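Local atomic coordinates of uncharacterized protein Q99UF4 (Staphylococcus aureus, PDB entry 3B2N), a protein that probably acts as a LuxR-family response regulator, its CheY-like receiver domain taking up a phosphoryl signal that controls DNA binding and transcription. Residues Leu44-Asn49 with Leu68-Lys73. Residues are numbered along the deposited sequence; the frame is centred on the assembly and turned at random.
Sequences LIEEYN and LAEIRK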
ATOM      1  N   LEU A  44      -6.894  -5.649  -9.326  1.00 35.98           N
ATOM      2  CA  LEU A  44      -7.615  -5.931  -8.076  1.00 35.55           C
ATOM      3  C   LEU A  44      -8.230  -4.650  -7.486  1.00 35.00           C
ATOM      4  O   LEU A  44      -9.389  -4.631  -7.098  1.00 35.33           O
ATOM      5  CB  LEU A  44      -6.682  -6.598  -7.059  1.00 34.69           C
ATOM      6  CG  LEU A  44      -6.243  -8.000  -7.462  1.00 44.81           C
ATOM      7  CD1 LEU A  44      -4.939  -8.390  -6.804  1.00 32.48           C
ATOM      8  CD2 LEU A  44      -7.340  -8.987  -7.127  1.00 34.49           C
ATOM      9  N   ILE A  45      -7.449  -3.588  -7.430  1.00 34.04           N
ATOM     10  CA  ILE A  45      -7.935  -2.298  -6.940  1.00 36.87           C
ATOM     11  C   ILE A  45      -9.184  -1.811  -7.700  1.00 39.60           C
ATOM     12  O   ILE A  45     -10.179  -1.427  -7.087  1.00 40.52           O
ATOM     13  CB  ILE A  45      -6.781  -1.251  -6.957  1.00 37.18           C
ATOM     14  CG1 ILE A  45      -5.709  -1.616  -5.918  1.00 37.69           C
ATOM     15  CG2 ILE A  45      -7.266   0.193  -6.719  1.00 37.79           C
ATOM     16  CD1 ILE A  45      -4.371  -0.891  -6.150  1.00 36.76           C
ATOM     17  N   GLU A  46      -9.147  -1.843  -9.029  1.00 40.81           N
ATOM     18  CA  GLU A  46     -10.321  -1.433  -9.818  1.00 42.35           C
ATOM     19  C   GLU A  46     -11.505  -2.393  -9.637  1.00 41.98           C
ATOM     20  O   GLU A  46     -12.647  -1.960  -9.546  1.00 41.95           O
ATOM     21  CB  GLU A  46      -9.980  -1.266 -11.305  1.00 42.36           C
ATOM     22  CG  GLU A  46      -9.036  -0.125 -11.568  1.00 64.95           C
ATOM     23  CD  GLU A  46      -8.466  -0.137 -12.976  1.00 55.00           C
ATOM     24  OE1 GLU A  46      -8.260   0.975 -13.525  1.00 67.16           O
ATOM     25  OE2 GLU A  46      -8.226  -1.245 -13.534  1.00 69.12           O
ATOM     26  N   GLU A  47     -11.226  -3.688  -9.572  1.00 41.72           N
ATOM     27  CA  GLU A  47     -12.263  -4.664  -9.295  1.00 43.64           C
ATOM     28  C   GLU A  47     -12.913  -4.456  -7.916  1.00 44.38           C
ATOM     29  O   GLU A  47     -14.152  -4.430  -7.831  1.00 43.83           O
ATOM     30  CB  GLU A  47     -11.738  -6.103  -9.427  1.00 43.98           C
ATOM     31  CG  GLU A  47     -12.802  -7.187  -9.223  1.00 67.98           C
ATOM     32  CD  GLU A  47     -12.220  -8.583  -8.947  1.00 52.38           C
ATOM     33  OE1 GLU A  47     -13.019  -9.535  -8.779  1.00 71.28           O
ATOM     34  OE2 GLU A  47     -10.976  -8.744  -8.899  1.00 71.58           O
ATOM     35  N   TYR A  48     -12.101  -4.312  -6.854  1.00 43.29           N
ATOM     36  CA  TYR A  48     -12.632  -4.351  -5.467  1.00 43.17           C
ATOM     37  C   TYR A  48     -12.893  -2.995  -4.798  1.00 43.31           C
ATOM     38  O   TYR A  48     -13.579  -2.947  -3.772  1.00 43.42           O
ATOM     39  CB  TYR A  48     -11.741  -5.180  -4.534  1.00 43.46           C
ATOM     40  CG  TYR A  48     -11.768  -6.663  -4.777  1.00 49.64           C
ATOM     41  CD1 TYR A  48     -12.850  -7.443  -4.340  1.00 50.59           C
ATOM     42  CD2 TYR A  48     -10.700  -7.302  -5.432  1.00 45.15           C
ATOM     43  CE1 TYR A  48     -12.874  -8.822  -4.569  1.00 51.95           C
ATOM     44  CE2 TYR A  48     -10.706  -8.657  -5.672  1.00 46.13           C
ATOM     45  CZ  TYR A  48     -11.792  -9.430  -5.232  1.00 56.75           C
ATOM     46  OH  TYR A  48     -11.801 -10.795  -5.459  1.00 51.96           O
ATOM     47  N   ASN A  49     -12.343  -1.910  -5.354  1.00 42.73           N
ATOM     48  CA  ASN A  49     -12.349  -0.584  -4.693  1.00 41.17           C
ATOM     49  C   ASN A  49     -12.059  -0.562  -3.155  1.00 38.35           C
ATOM     50  O   ASN A  49     -12.923  -0.168  -2.363  1.00 37.44           O
ATOM     51  CB  ASN A  49     -13.684   0.099  -4.981  1.00 41.40           C
ATOM     52  CG  ASN A  49     -14.001   0.112  -6.454  1.00 77.45           C
ATOM     53  OD1 ASN A  49     -14.777  -0.728  -6.950  1.00 42.31           O
ATOM     54  ND2 ASN A  49     -13.368   1.043  -7.182  1.00 41.02           N
ATOM     55  N   LEU A  68       0.280   4.110  -7.677  1.00 30.79           N
ATOM     56  CA  LEU A  68      -0.161   5.355  -7.032  1.00 29.20           C
ATOM     57  C   LEU A  68      -0.505   6.400  -8.089  1.00 29.72           C
ATOM     58  O   LEU A  68      -1.585   7.008  -8.041  1.00 31.44           O
ATOM     59  CB  LEU A  68       0.937   5.885  -6.081  1.00 28.50           C
ATOM     60  CG  LEU A  68       0.867   7.372  -5.655  1.00 28.37           C
ATOM     61  CD1 LEU A  68      -0.377   7.617  -4.795  1.00 22.95           C
ATOM     62  CD2 LEU A  68       2.099   7.721  -4.858  1.00 23.99           C
ATOM     63  N   ALA A  69       0.381   6.592  -9.063  1.00 29.08           N
ATOM     64  CA  ALA A  69       0.108   7.581 -10.104  1.00 31.73           C
ATOM     65  C   ALA A  69      -1.204   7.295 -10.820  1.00 32.69           C
ATOM     66  O   ALA A  69      -1.963   8.223 -11.113  1.00 30.99           O
ATOM     67  CB  ALA A  69       1.272   7.713 -11.112  1.00 31.25           C
ATOM     68  N   GLU A  70      -1.487   6.013 -11.089  1.00 32.11           N
ATOM     69  CA  GLU A  70      -2.698   5.702 -11.862  1.00 32.52           C
ATOM     70  C   GLU A  70      -3.957   5.908 -11.039  1.00 31.50           C
ATOM     71  O   GLU A  70      -4.971   6.374 -11.561  1.00 30.32           O
ATOM     72  CB  GLU A  70      -2.678   4.273 -12.423  1.00 33.69           C
ATOM     73  CG  GLU A  70      -3.683   4.077 -13.538  1.00 69.92           C
ATOM     74  CD  GLU A  70      -3.624   2.691 -14.124  1.00 50.86           C
ATOM     75  OE1 GLU A  70      -2.505   2.129 -14.228  1.00 72.58           O
ATOM     76  OE2 GLU A  70      -4.699   2.157 -14.489  1.00 74.59           O
ATOM     77  N   ILE A  71      -3.902   5.543  -9.757  1.00 31.59           N
ATOM     78  CA  ILE A  71      -5.039   5.779  -8.831  1.00 31.52           C
ATOM     79  C   ILE A  71      -5.358   7.282  -8.781  1.00 33.82           C
ATOM     80  O   ILE A  71      -6.551   7.692  -8.726  1.00 34.43           O
ATOM     81  CB  ILE A  71      -4.673   5.259  -7.415  1.00 31.78           C
ATOM     82  CG1 ILE A  71      -4.571   3.745  -7.430  1.00 29.15           C
ATOM     83  CG2 ILE A  71      -5.716   5.676  -6.315  1.00 32.71           C
ATOM     84  CD1 ILE A  71      -3.916   3.194  -6.160  1.00 30.17           C
ATOM     85  N   ARG A  72      -4.309   8.108  -8.803  1.00 33.53           N
ATOM     86  CA  ARG A  72      -4.537   9.559  -8.731  1.00 35.43           C
ATOM     87  C   ARG A  72      -5.049  10.105 -10.062  1.00 36.55           C
ATOM     88  O   ARG A  72      -5.994  10.853 -10.061  1.00 36.73           O
ATOM     89  CB  ARG A  72      -3.301  10.322  -8.258  1.00 34.67           C
ATOM     90  CG  ARG A  72      -2.889   9.936  -6.846  1.00 32.00           C
ATOM     91  CD  ARG A  72      -3.890  10.300  -5.774  1.00 32.02           C
ATOM     92  NE  ARG A  72      -3.369  10.041  -4.430  1.00 35.72           N
ATOM     93  CZ  ARG A  72      -3.993   9.313  -3.507  1.00 31.32           C
ATOM     94  NH1 ARG A  72      -3.423   9.129  -2.323  1.00 33.00           N
ATOM     95  NH2 ARG A  72      -5.194   8.778  -3.763  1.00 35.32           N
ATOM     96  N   LYS A  73      -4.468   9.680 -11.187  1.00 38.60           N
ATOM     97  CA  LYS A  73      -4.957  10.095 -12.508  1.00 40.30           C
ATOM     98  C   LYS A  73      -6.459   9.839 -12.606  1.00 40.00           C
ATOM     99  O   LYS A  73      -7.199  10.667 -13.133  1.00 41.46           O
ATOM    100  CB  LYS A  73      -4.208   9.380 -13.657  1.00 42.39           C
ATOM    101  CG  LYS A  73      -2.678   9.679 -13.756  1.00 85.13           C
ATOM    102  CD  LYS A  73      -2.294  11.054 -14.392  1.00 58.23           C
ATOM    103  CE  LYS A  73      -0.744  11.275 -14.376  1.00 86.64           C
ATOM    104  NZ  LYS A  73      -0.230  12.631 -14.846  1.00 58.00           N
TER
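I45 and I71 meet end to end between two neighbouring helices, 38-48 and 64-73, on one side of the five-stranded parallel sheet of a CheY-like receiver domain. The sheet runs in the order 2-1-3-4-5, and the strand preceding the second of these helices, 52-55, lies between strands 4-9 and 79-84. The packed part of the contact is the inner one, next to the sheet: CD1 of I45 lies 4.1 Å from CD1 of I71, and the two side chains cross at about a right angle. In both residues CG1 stands anti to the carbonyl carbon (chi1 -68°) and the chain runs on extended, which carries each CD1 into the gap between the helices. The backbones stay well apart, with 8.8 Å between CA of I45 and CA of I71. Toward the sheet, I45 touches I7 and I78 and I71 touches V80; both isoleucines are buried.

The outer side is looser and polar. E46 and E70 reach over the same gap on extended chains, and both are partly exposed. Their carboxylates are turned 77° from each other. Two like charges so close would probably repel, but NZ of K74, just past the end of helix 64-73, forms salt bridges with OE1 of E46 and OE2 of E70, and its ammonium group links the two helices across the gap. Those two facing oxygens, OE1 of E46 and OE2 of E70, lie 3.9 Å apart.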